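Long-range contacts in glycoside hydrolase family 31 (Trueperella pyogenes, PDB 5I0F), which degrades cycloalternan, a cyclic oligosaccharide of glucose, probably by hydrolysing its alpha-glucosidic linkages through a covalent glycosyl-enzyme intermediate: residues S300-N305 with V328-S333; E336-F341 with I385-P390; W447-R452 with R498-L503. All coordinates share one frame; numbering follows the deposited sequence.

How the contacts relate
Three contacts follow one another along the TIM barrel, in series, none nested in or crossing another. Contact 1 closes a span of 22 residues, including helix 307-320, and joins the ends of the neighbouring strands 297-300 and 326-329. Contact 2 then closes a 43-residue excursion holding helix 370-379, bringing the loop after strand 326-329 back to strand 383-388. Contact 3 spans 45 residues and pairs helix 442-450 with helix 485-506. Contacts 1 and 2 share the bound sugars and are tied by I329 with I385 and W332 with W387. Q388 links contact 2 to contact 3, its OE1 meeting Y500 and R452.

Contact 1: residues S300-N305 with V328-S333; sequences SGNEWN and VIEAWS. With GLC (alpha-D-glucopyranose), chain C; BGC (beta-D-glucopyranose), chain B.
N302 and E330 meet beside the bound sugars, where ND2 of N302 gives OE1 of E330 a hydrogen bond of 2.8 Å, nearly straight at 166°. The acceptor lies close to the amide plane, yet it is met on the anti side of the carboxylate, and the two flat groups stand 76° apart. With CG pointing opposite the backbone N (chi1 -174°), the amide of N302 reaches across the gap and can serve two partners: ND2 also donates, in a more bent bond, to O5 of GLC, 2.9 Å away. OE1 of E330 likewise takes a second bond, from O4 of BGC at 2.6 Å. Glutamate is long enough to do this while OE2 forms a salt bridge with K465.

Next to this pair, the small A331 fits closely, its CB 3.4 Å from O of N302 and near the CB of N305. The backbone O of A331 receives a CA-H contact from N305, its CA 3.2 Å away.

Behind the first shell, ordered waters join the two backbones. One accepts from N of E330 and lies within hydrogen-bonding distance of O of G301 and O of W304; another links N of G301 with O of V328. The 301-304 segment is a type I turn, closed by N of W304 bonding to O of G301. G301 has no side chain, which lets the indole of W304 lie over the S300-G301 peptide, while NE1 of W304 is held by D603.

At the base, OG of S300 packs 3.8 Å from CB of V328, where the parallel strands 297-300 and 326-329 run side by side. W304 and I329 both rest on V310 of helix 307-320, E330 touches W387 of strand 383-388, and S300 reaches Q589 of strand 587-590.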
loop_
_atom_site.group_PDB
_atom_site.type_symbol
_atom_site.label_atom_id
_atom_site.label_comp_id
_atom_site.label_asym_id
_atom_site.label_seq_id
_atom_site.Cartn_x
_atom_site.Cartn_y
_atom_site.Cartn_z
ATOM N N SER A 300 12.120 -15.154 4.058
ATOM C CA SER A 300 12.504 -14.160 3.045
ATOM C C SER A 300 13.731 -13.371 3.529
ATOM O O SER A 300 13.959 -13.214 4.736
ATOM C CB SER A 300 11.332 -13.226 2.783
ATOM O OG SER A 300 11.632 -12.219 1.819
ATOM N N GLY A 301 14.503 -12.890 2.573
ATOM C CA GLY A 301 15.651 -12.036 2.859
ATOM C C GLY A 301 16.189 -11.483 1.565
ATOM O O GLY A 301 16.583 -12.250 0.676
ATOM N N ASN A 302 16.212 -10.163 1.421
ATOM C CA ASN A 302 16.640 -9.594 0.145
ATOM C C ASN A 302 18.082 -9.984 -0.256
ATOM O O ASN A 302 18.387 -10.047 -1.449
ATOM C CB ASN A 302 16.464 -8.074 0.111
ATOM C CG ASN A 302 16.764 -7.499 -1.267
ATOM O OD1 ASN A 302 17.906 -7.072 -1.551
ATOM N ND2 ASN A 302 15.786 -7.537 -2.145
ATOM N N GLU A 303 18.950 -10.276 0.732
ATOM C CA GLU A 303 20.347 -10.610 0.444
ATOM C C GLU A 303 20.587 -12.086 0.162
ATOM O O GLU A 303 21.731 -12.501 0.066
ATOM C CB GLU A 303 21.275 -10.063 1.552
ATOM C CG GLU A 303 21.192 -8.546 1.559
ATOM C CD GLU A 303 22.224 -7.847 2.408
ATOM O OE1 GLU A 303 22.409 -6.644 2.154
ATOM O OE2 GLU A 303 22.805 -8.441 3.335
ATOM N N TRP A 304 19.519 -12.875 0.021
ATOM C CA TRP A 304 19.664 -14.247 -0.475
ATOM C C TRP A 304 19.621 -14.160 -1.997
ATOM O O TRP A 304 18.563 -14.336 -2.602
ATOM C CB TRP A 304 18.549 -15.133 0.032
ATOM C CG TRP A 304 18.463 -15.191 1.518
ATOM C CD1 TRP A 304 19.432 -14.858 2.429
ATOM C CD2 TRP A 304 17.363 -15.670 2.261
ATOM N NE1 TRP A 304 18.973 -15.059 3.701
ATOM C CE2 TRP A 304 17.695 -15.547 3.631
ATOM C CE3 TRP A 304 16.109 -16.178 1.910
ATOM C CZ2 TRP A 304 16.830 -15.941 4.645
ATOM C CZ3 TRP A 304 15.237 -16.568 2.945
ATOM C CH2 TRP A 304 15.607 -16.436 4.282
ATOM N N ASN A 305 20.769 -13.862 -2.592
ATOM C CA ASN A 305 20.831 -13.526 -4.015
ATOM C C ASN A 305 21.601 -14.540 -4.861
ATOM O O ASN A 305 22.021 -14.233 -5.978
ATOM C CB ASN A 305 21.321 -12.104 -4.235
ATOM C CG ASN A 305 22.808 -11.930 -3.989
ATOM O OD1 ASN A 305 23.422 -12.648 -3.191
ATOM N ND2 ASN A 305 23.395 -10.958 -4.672
ATOM N N VAL A 328 10.485 -16.798 -0.263
ATOM C CA VAL A 328 10.456 -15.696 -1.223
ATOM C C VAL A 328 11.899 -15.368 -1.613
ATOM O O VAL A 328 12.762 -15.245 -0.738
ATOM C CB VAL A 328 9.777 -14.441 -0.599
ATOM C CG1 VAL A 328 9.685 -13.312 -1.621
ATOM C CG2 VAL A 328 8.388 -14.812 -0.070
ATOM N N ILE A 329 12.162 -15.235 -2.920
ATOM C CA ILE A 329 13.448 -14.802 -3.427
ATOM C C ILE A 329 13.207 -13.500 -4.169
ATOM O O ILE A 329 12.404 -13.460 -5.113
ATOM C CB ILE A 329 14.089 -15.857 -4.378
ATOM C CG1 ILE A 329 14.010 -17.262 -3.758
ATOM C CG2 ILE A 329 15.531 -15.463 -4.690
ATOM C CD1 ILE A 329 14.433 -18.390 -4.677
ATOM N N GLU A 330 13.871 -12.438 -3.705
ATOM C CA GLU A 330 13.748 -11.112 -4.287
ATOM C C GLU A 330 14.831 -10.812 -5.281
ATOM O O GLU A 330 14.538 -10.397 -6.405
ATOM C CB GLU A 330 13.732 -10.039 -3.179
ATOM C CG GLU A 330 12.547 -10.178 -2.268
ATOM C CD GLU A 330 12.246 -8.918 -1.482
ATOM O OE1 GLU A 330 13.216 -8.183 -1.110
ATOM O OE2 GLU A 330 11.035 -8.692 -1.225
ATOM N N ALA A 331 16.075 -11.045 -4.871
ATOM C CA ALA A 331 17.250 -10.804 -5.705
ATOM C C ALA A 331 17.615 -12.095 -6.449
ATOM O O ALA A 331 18.616 -12.719 -6.154
ATOM C CB ALA A 331 18.415 -10.325 -4.846
ATOM N N TRP A 332 16.761 -12.473 -7.394
ATOM C CA TRP A 332 16.912 -13.659 -8.229
ATOM C C TRP A 332 17.344 -13.336 -9.656
ATOM O O TRP A 332 17.919 -14.198 -10.343
ATOM C CB TRP A 332 15.581 -14.454 -8.287
ATOM C CG TRP A 332 14.443 -13.744 -8.906
ATOM C CD1 TRP A 332 13.578 -12.894 -8.296
ATOM C CD2 TRP A 332 14.060 -13.790 -10.283
ATOM N NE1 TRP A 332 12.674 -12.400 -9.209
ATOM C CE2 TRP A 332 12.942 -12.935 -10.437
ATOM C CE3 TRP A 332 14.548 -14.468 -11.396
ATOM C CZ2 TRP A 332 12.288 -12.753 -11.663
ATOM C CZ3 TRP A 332 13.893 -14.283 -12.640
ATOM C CH2 TRP A 332 12.776 -13.439 -12.745
ATOM N N SER A 333 17.015 -12.135 -10.134
ATOM C CA SER A 333 17.099 -11.834 -11.565
ATOM C C SER A 333 18.384 -11.084 -11.926
ATOM O O SER A 333 19.222 -10.789 -11.066
ATOM C CB SER A 333 15.882 -11.018 -11.983
ATOM O OG SER A 333 16.061 -9.636 -11.652
HETATM C C1 GLC C . 15.034 -4.285 -3.491
HETATM C C2 GLC C . 15.747 -3.085 -4.137
HETATM C C3 GLC C . 15.543 -3.061 -5.647
HETATM C C4 GLC C . 15.883 -4.421 -6.248
HETATM C C5 GLC C . 15.051 -5.507 -5.569
HETATM C C6 GLC C . 15.333 -6.901 -6.121
HETATM O O2 GLC C . 15.268 -1.854 -3.581
HETATM O O3 GLC C . 16.352 -2.030 -6.233
HETATM O O4 GLC C . 15.616 -4.399 -7.659
HETATM O O5 GLC C . 15.349 -5.504 -4.170
HETATM O O6 GLC C . 16.677 -7.277 -5.849
HETATM C C2 BGC B . 9.316 -4.142 -0.614
HETATM C C3 BGC B . 10.412 -4.822 0.228
HETATM C C4 BGC B . 11.462 -5.420 -0.702
HETATM C C5 BGC B . 12.017 -4.356 -1.662
HETATM C C6 BGC B . 12.903 -5.034 -2.700
HETATM C C1 BGC B . 9.603 -3.847 -2.109
HETATM O O2 BGC B . 8.329 -3.336 0.060
HETATM O O3 BGC B . 9.837 -5.820 1.075
HETATM O O4 BGC B . 12.536 -6.000 0.062
HETATM O O5 BGC B . 10.997 -3.581 -2.342
HETATM O O6 BGC B . 13.616 -4.061 -3.470
HETATM O O HOH W 1 16.347 -12.630 -2.199
HETATM O O HOH W 2 13.808 -12.820 -0.309
HETATM O O HOH W 3 20.786 -12.983 -8.094
#

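Contact 2: residues E336-F341 with I385-P390; sequences EGFTIF and ILWQIP. With BGC (beta-D-glucopyranose), chain B; GLC (alpha-D-glucopyranose), chain C.
The indole of W387 turns its edge toward the face of F338 in an offset edge-to-face stack, centroids 5.3 Å apart and planes at 60°. CZ3 of W387 makes the approach, 3.6 Å from CE1 of F338. Two large aromatics suit this spot because each can meet its neighbour and the sugar together: C5 of GLC lies over one face of W387, 3.9 Å from its CH2, and CZ of F338 comes within 3.5 Å of O4 of the same GLC. At the other end of the indole, C1 of BGC sits at the edge, in plane, and NE1 is hydrogen-bonded to D467.

Q388 starts out away from the loop but is bent at chi2 (-74°), which folds its amide back. NE2 of Q388 donates to O of F338 over 2.9 Å, almost straight (174°) and in the carbonyl plane. NE2 also donates to O of W387, and OE1 is taken by Y500 and R452, so the amide is fixed in its rotation.

F341 and L386 meet at about a right angle, with CZ of F341 4.1 Å from CD1 of L386; F341 also stacks edge-to-face on W332 and W367.

A loop after one barrel strand thus folds against the C-terminal end of the next, an arrangement characteristic of TIM-barrel active sites, and here F338 and W387 form part of the glycan pocket.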
loop_
_atom_site.group_PDB
_atom_site.type_symbol
_atom_site.label_atom_id
_atom_site.label_comp_id
_atom_site.label_asym_id
_atom_site.label_seq_id
_atom_site.Cartn_x
_atom_site.Cartn_y
_atom_site.Cartn_z
ATOM N N GLU A 336 17.848 -6.057 -14.225
ATOM C CA GLU A 336 17.611 -5.162 -15.347
ATOM C C GLU A 336 16.190 -5.313 -15.883
ATOM O O GLU A 336 15.500 -4.321 -16.033
ATOM C CB GLU A 336 18.620 -5.440 -16.435
ATOM C CG GLU A 336 20.047 -5.114 -15.987
ATOM C CD GLU A 336 21.035 -4.988 -17.129
ATOM O OE1 GLU A 336 20.639 -5.083 -18.315
ATOM O OE2 GLU A 336 22.228 -4.770 -16.835
ATOM N N GLY A 337 15.772 -6.554 -16.174
ATOM C CA GLY A 337 14.453 -6.852 -16.736
ATOM C C GLY A 337 13.493 -7.640 -15.851
ATOM O O GLY A 337 12.316 -7.784 -16.200
ATOM N N PHE A 338 13.984 -8.166 -14.726
ATOM C CA PHE A 338 13.171 -8.964 -13.777
ATOM C C PHE A 338 12.382 -10.092 -14.432
ATOM O O PHE A 338 11.263 -10.412 -14.051
ATOM C CB PHE A 338 12.337 -8.038 -12.896
ATOM C CG PHE A 338 13.187 -7.034 -12.196
ATOM C CD1 PHE A 338 13.855 -7.382 -11.032
ATOM C CD2 PHE A 338 13.439 -5.776 -12.777
ATOM C CE1 PHE A 338 14.733 -6.504 -10.421
ATOM C CE2 PHE A 338 14.316 -4.877 -12.152
ATOM C CZ PHE A 338 14.961 -5.239 -10.976
ATOM N N THR A 339 13.032 -10.713 -15.423
ATOM C CA THR A 339 12.464 -11.789 -16.204
ATOM C C THR A 339 13.368 -13.039 -16.284
ATOM O O THR A 339 12.878 -14.147 -16.474
ATOM C CB THR A 339 12.171 -11.231 -17.626
ATOM O OG1 THR A 339 11.278 -10.108 -17.489
ATOM C CG2 THR A 339 11.520 -12.213 -18.444
ATOM N N ILE A 340 14.672 -12.842 -16.120
ATOM C CA ILE A 340 15.711 -13.850 -16.336
ATOM C C ILE A 340 16.585 -13.940 -15.087
ATOM O O ILE A 340 16.998 -12.914 -14.572
ATOM C CB ILE A 340 16.582 -13.431 -17.532
ATOM C CG1 ILE A 340 15.683 -13.296 -18.789
ATOM C CG2 ILE A 340 17.747 -14.397 -17.732
ATOM C CD1 ILE A 340 16.358 -12.722 -19.992
ATOM N N PHE A 341 16.878 -15.166 -14.637
ATOM C CA PHE A 341 17.757 -15.394 -13.489
ATOM C C PHE A 341 19.178 -14.828 -13.714
ATOM O O PHE A 341 19.719 -14.897 -14.832
ATOM C CB PHE A 341 17.845 -16.894 -13.150
ATOM C CG PHE A 341 16.757 -17.397 -12.226
ATOM C CD1 PHE A 341 15.528 -17.814 -12.722
ATOM C CD2 PHE A 341 16.964 -17.460 -10.850
ATOM C CE1 PHE A 341 14.538 -18.283 -11.885
ATOM C CE2 PHE A 341 15.972 -17.931 -10.003
ATOM C CZ PHE A 341 14.753 -18.344 -10.521
ATOM N N ILE A 385 8.410 -18.354 -4.254
ATOM C CA ILE A 385 7.787 -17.111 -4.740
ATOM C C ILE A 385 8.882 -16.157 -5.254
ATOM O O ILE A 385 9.862 -15.950 -4.558
ATOM C CB ILE A 385 7.029 -16.410 -3.583
ATOM C CG1 ILE A 385 5.992 -17.344 -2.936
ATOM C CG2 ILE A 385 6.405 -15.092 -4.023
ATOM C CD1 ILE A 385 4.791 -17.662 -3.754
ATOM N N LEU A 386 8.706 -15.564 -6.442
ATOM C CA LEU A 386 9.663 -14.607 -6.987
ATOM C C LEU A 386 9.112 -13.191 -7.005
ATOM O O LEU A 386 7.934 -12.965 -7.341
ATOM C CB LEU A 386 10.056 -14.979 -8.418
ATOM C CG LEU A 386 10.658 -16.368 -8.639
ATOM C CD1 LEU A 386 11.107 -16.526 -10.088
ATOM C CD2 LEU A 386 11.820 -16.633 -7.691
ATOM N N TRP A 387 9.998 -12.240 -6.726
ATOM C CA TRP A 387 9.674 -10.814 -6.677
ATOM C C TRP A 387 9.514 -10.202 -8.061
ATOM O O TRP A 387 10.211 -10.585 -9.007
ATOM C CB TRP A 387 10.809 -10.108 -5.949
ATOM C CG TRP A 387 10.683 -8.640 -5.639
ATOM C CD1 TRP A 387 10.237 -8.100 -4.477
ATOM C CD2 TRP A 387 11.097 -7.540 -6.456
ATOM N NE1 TRP A 387 10.340 -6.730 -4.524
ATOM C CE2 TRP A 387 10.850 -6.361 -5.725
ATOM C CE3 TRP A 387 11.644 -7.436 -7.731
ATOM C CZ2 TRP A 387 11.120 -5.081 -6.232
ATOM C CZ3 TRP A 387 11.925 -6.181 -8.234
ATOM C CH2 TRP A 387 11.664 -5.012 -7.479
ATOM N N GLN A 388 8.587 -9.264 -8.146
ATOM C CA GLN A 388 8.270 -8.490 -9.346
ATOM C C GLN A 388 7.999 -7.047 -8.989
ATOM O O GLN A 388 7.691 -6.733 -7.822
ATOM C CB GLN A 388 7.034 -9.073 -10.022
ATOM C CG GLN A 388 7.262 -10.448 -10.641
ATOM C CD GLN A 388 8.077 -10.384 -11.907
ATOM O OE1 GLN A 388 7.529 -10.246 -12.986
ATOM N NE2 GLN A 388 9.387 -10.500 -11.789
ATOM N N ILE A 389 8.085 -6.183 -10.014
ATOM C CA ILE A 389 7.761 -4.766 -9.923
ATOM C C ILE A 389 7.035 -4.388 -11.253
ATOM O O ILE A 389 7.436 -4.894 -12.324
ATOM C CB ILE A 389 9.056 -3.937 -9.731
ATOM C CG1 ILE A 389 8.789 -2.449 -9.528
ATOM C CG2 ILE A 389 9.980 -4.074 -10.936
ATOM C CD1 ILE A 389 8.298 -2.119 -8.165
ATOM N N PRO A 390 5.988 -3.540 -11.207
ATOM C CA PRO A 390 5.279 -3.195 -12.465
ATOM C C PRO A 390 5.907 -1.958 -13.113
ATOM O O PRO A 390 5.252 -0.925 -13.286
ATOM C CB PRO A 390 3.863 -2.931 -11.985
ATOM C CG PRO A 390 4.038 -2.328 -10.621
ATOM C CD PRO A 390 5.351 -2.845 -10.061
HETATM C C2 BGC B . 9.316 -4.142 -0.614
HETATM C C3 BGC B . 10.412 -4.822 0.228
HETATM C C4 BGC B . 11.462 -5.420 -0.702
HETATM C C5 BGC B . 12.017 -4.356 -1.662
HETATM C C6 BGC B . 12.903 -5.034 -2.700
HETATM C C1 BGC B . 9.603 -3.847 -2.109
HETATM O O2 BGC B . 8.329 -3.336 0.060
HETATM O O3 BGC B . 9.837 -5.820 1.075
HETATM O O4 BGC B . 12.536 -6.000 0.062
HETATM O O5 BGC B . 10.997 -3.581 -2.342
HETATM O O6 BGC B . 13.616 -4.061 -3.470
HETATM C C1 GLC C . 15.034 -4.285 -3.491
HETATM C C2 GLC C . 15.747 -3.085 -4.137
HETATM C C3 GLC C . 15.543 -3.061 -5.647
HETATM C C4 GLC C . 15.883 -4.421 -6.248
HETATM C C5 GLC C . 15.051 -5.507 -5.569
HETATM C C6 GLC C . 15.333 -6.901 -6.121
HETATM O O2 GLC C . 15.268 -1.854 -3.581
HETATM O O3 GLC C . 16.352 -2.030 -6.233
HETATM O O4 GLC C . 15.616 -4.399 -7.659
HETATM O O5 GLC C . 15.349 -5.504 -4.170
HETATM O O6 GLC C . 16.677 -7.277 -5.849
#

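Contact 3: residues W447-R452 with R498-L503; sequences WWTEQR and RAYGDL
Hydrogen bonding centres on W448 and Y500: NE1 of W448 donates to OH of Y500 over 2.9 Å, though the bond is bent to 131° and the hydroxyl lies tilted from the indole plane. The same OH is hydrogen-bonded to OE1 of Q388, which NE of R452 also grips. R452 folds back at chi2 (92°), so that NH1 bonds to O of W448 and lies 3.4 Å above the centre of its indole; a long, flexible arginine suits this double role. A water joins OG1 of T449 to O of A499, while R445 O is the stronger partner of that hydroxyl.

Among the rings, W448 and Y500 meet rim to rim, their planes 80° apart.

Apolar packing is led by T449. Its CG2 lies over the centre of the Y500 ring and 4.0 Å from CB of A499, whose small side chain permits the close approach. L503 fits alongside, its CB 4.0 Å from CB of T449, and its CD2 also reaches CB of R452.

Helix 442-450 thus leans on helix 485-506; beneath them Y500 and L503 rest on T466 and F464 of strand 463-466, and W448 reaches L409 of helix 400-412.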
loop_
_atom_site.group_PDB
_atom_site.type_symbol
_atom_site.label_atom_id
_atom_site.label_comp_id
_atom_site.label_asym_id
_atom_site.label_seq_id
_atom_site.Cartn_x
_atom_site.Cartn_y
_atom_site.Cartn_z
ATOM N N TRP A 447 0.322 -9.266 -22.262
ATOM C CA TRP A 447 1.619 -8.924 -22.834
ATOM C C TRP A 447 2.700 -8.927 -21.752
ATOM O O TRP A 447 3.759 -9.511 -21.923
ATOM C CB TRP A 447 1.587 -7.565 -23.568
ATOM C CG TRP A 447 2.771 -7.405 -24.445
ATOM C CD1 TRP A 447 2.837 -7.651 -25.786
ATOM C CD2 TRP A 447 4.084 -7.009 -24.043
ATOM N NE1 TRP A 447 4.113 -7.421 -26.249
ATOM C CE2 TRP A 447 4.899 -7.037 -25.199
ATOM C CE3 TRP A 447 4.652 -6.634 -22.819
ATOM C CZ2 TRP A 447 6.238 -6.697 -25.171
ATOM C CZ3 TRP A 447 5.992 -6.315 -22.785
ATOM C CH2 TRP A 447 6.777 -6.356 -23.958
ATOM N N TRP A 448 2.433 -8.244 -20.651
ATOM C CA TRP A 448 3.382 -8.149 -19.561
ATOM C C TRP A 448 3.671 -9.513 -18.927
ATOM O O TRP A 448 4.840 -9.870 -18.727
ATOM C CB TRP A 448 2.828 -7.194 -18.493
ATOM C CG TRP A 448 3.786 -6.934 -17.371
ATOM C CD1 TRP A 448 3.700 -7.404 -16.089
ATOM C CD2 TRP A 448 4.979 -6.148 -17.427
ATOM N NE1 TRP A 448 4.755 -6.947 -15.347
ATOM C CE2 TRP A 448 5.549 -6.164 -16.139
ATOM C CE3 TRP A 448 5.612 -5.420 -18.434
ATOM C CZ2 TRP A 448 6.722 -5.493 -15.834
ATOM C CZ3 TRP A 448 6.798 -4.758 -18.140
ATOM C CH2 TRP A 448 7.326 -4.781 -16.831
ATOM N N THR A 449 2.625 -10.281 -18.633
ATOM C CA THR A 449 2.808 -11.553 -17.936
ATOM C C THR A 449 3.340 -12.680 -18.846
ATOM O O THR A 449 3.953 -13.615 -18.361
ATOM C CB THR A 449 1.515 -12.015 -17.240
ATOM O OG1 THR A 449 0.452 -12.066 -18.195
ATOM C CG2 THR A 449 1.158 -11.056 -16.103
ATOM N N GLU A 450 3.117 -12.594 -20.149
ATOM C CA GLU A 450 3.630 -13.601 -21.069
ATOM C C GLU A 450 5.162 -13.655 -21.012
ATOM O O GLU A 450 5.750 -14.722 -21.122
ATOM C CB GLU A 450 3.154 -13.315 -22.496
ATOM C CG GLU A 450 3.406 -14.435 -23.479
ATOM C CD GLU A 450 2.713 -15.754 -23.139
ATOM O OE1 GLU A 450 1.679 -15.779 -22.445
ATOM O OE2 GLU A 450 3.230 -16.801 -23.599
ATOM N N GLN A 451 5.793 -12.505 -20.795
ATOM C CA GLN A 451 7.248 -12.439 -20.573
ATOM C C GLN A 451 7.716 -13.330 -19.387
ATOM O O GLN A 451 8.865 -13.789 -19.369
ATOM C CB GLN A 451 7.676 -10.987 -20.329
ATOM C CG GLN A 451 7.375 -9.981 -21.455
ATOM C CD GLN A 451 8.443 -9.945 -22.544
ATOM O OE1 GLN A 451 9.642 -9.881 -22.242
ATOM N NE2 GLN A 451 8.016 -9.956 -23.818
ATOM N N ARG A 452 6.843 -13.540 -18.401
ATOM C CA ARG A 452 7.128 -14.342 -17.192
ATOM C C ARG A 452 6.556 -15.740 -17.186
ATOM O O ARG A 452 6.757 -16.467 -16.200
ATOM C CB ARG A 452 6.540 -13.648 -15.937
ATOM C CG ARG A 452 7.283 -12.425 -15.508
ATOM C CD ARG A 452 6.727 -11.143 -16.107
ATOM N NE ARG A 452 7.638 -10.096 -15.700
ATOM C CZ ARG A 452 7.941 -9.001 -16.377
ATOM N NH1 ARG A 452 7.372 -8.702 -17.552
ATOM N NH2 ARG A 452 8.833 -8.183 -15.851
ATOM N N ARG A 498 -4.211 -8.648 -10.164
ATOM C CA ARG A 498 -5.027 -9.438 -11.086
ATOM C C ARG A 498 -4.225 -10.057 -12.236
ATOM O O ARG A 498 -4.410 -11.223 -12.566
ATOM C CB ARG A 498 -6.147 -8.586 -11.667
ATOM C CG ARG A 498 -7.028 -9.312 -12.665
ATOM C CD ARG A 498 -8.138 -8.440 -13.203
ATOM N NE ARG A 498 -8.993 -9.219 -14.111
ATOM C CZ ARG A 498 -9.998 -8.728 -14.823
ATOM N NH1 ARG A 498 -10.313 -7.446 -14.758
ATOM N NH2 ARG A 498 -10.691 -9.538 -15.613
ATOM N N ALA A 499 -3.357 -9.266 -12.865
ATOM C CA ALA A 499 -2.559 -9.749 -14.023
ATOM C C ALA A 499 -1.779 -11.005 -13.662
ATOM O O ALA A 499 -1.796 -11.974 -14.405
ATOM C CB ALA A 499 -1.591 -8.672 -14.484
ATOM N N TYR A 500 -1.109 -10.987 -12.502
ATOM C CA TYR A 500 -0.275 -12.124 -12.104
ATOM C C TYR A 500 -1.112 -13.299 -11.569
ATOM O O TYR A 500 -0.774 -14.470 -11.817
ATOM C CB TYR A 500 0.798 -11.694 -11.114
ATOM C CG TYR A 500 1.958 -10.957 -11.744
ATOM C CD1 TYR A 500 1.907 -9.569 -11.985
ATOM C CD2 TYR A 500 3.112 -11.634 -12.096
ATOM C CE1 TYR A 500 2.992 -8.900 -12.545
ATOM C CE2 TYR A 500 4.204 -10.972 -12.640
ATOM C CZ TYR A 500 4.142 -9.611 -12.869
ATOM O OH TYR A 500 5.264 -8.982 -13.374
ATOM N N GLY A 501 -2.207 -12.996 -10.868
ATOM C CA GLY A 501 -3.179 -14.029 -10.487
ATOM C C GLY A 501 -3.693 -14.800 -11.698
ATOM O O GLY A 501 -3.730 -16.030 -11.688
ATOM N N ASP A 502 -4.043 -14.073 -12.766
ATOM C CA ASP A 502 -4.509 -14.692 -14.014
ATOM C C ASP A 502 -3.423 -15.548 -14.693
ATOM O O ASP A 502 -3.736 -16.609 -15.254
ATOM C CB ASP A 502 -5.042 -13.632 -14.990
ATOM C CG ASP A 502 -6.357 -13.026 -14.537
ATOM O OD1 ASP A 502 -6.987 -13.572 -13.605
ATOM O OD2 ASP A 502 -6.773 -11.982 -15.101
ATOM N N LEU A 503 -2.161 -15.092 -14.674
ATOM C CA LEU A 503 -1.050 -15.911 -15.182
ATOM C C LEU A 503 -0.996 -17.253 -14.469
ATOM O O LEU A 503 -0.968 -18.299 -15.103
ATOM C CB LEU A 503 0.297 -15.174 -15.066
ATOM C CG LEU A 503 1.538 -15.994 -15.423
ATOM C CD1 LEU A 503 1.453 -16.458 -16.877
ATOM C CD2 LEU A 503 2.816 -15.218 -15.131
HETATM O O HOH W 4 -2.531 -11.762 -17.096
#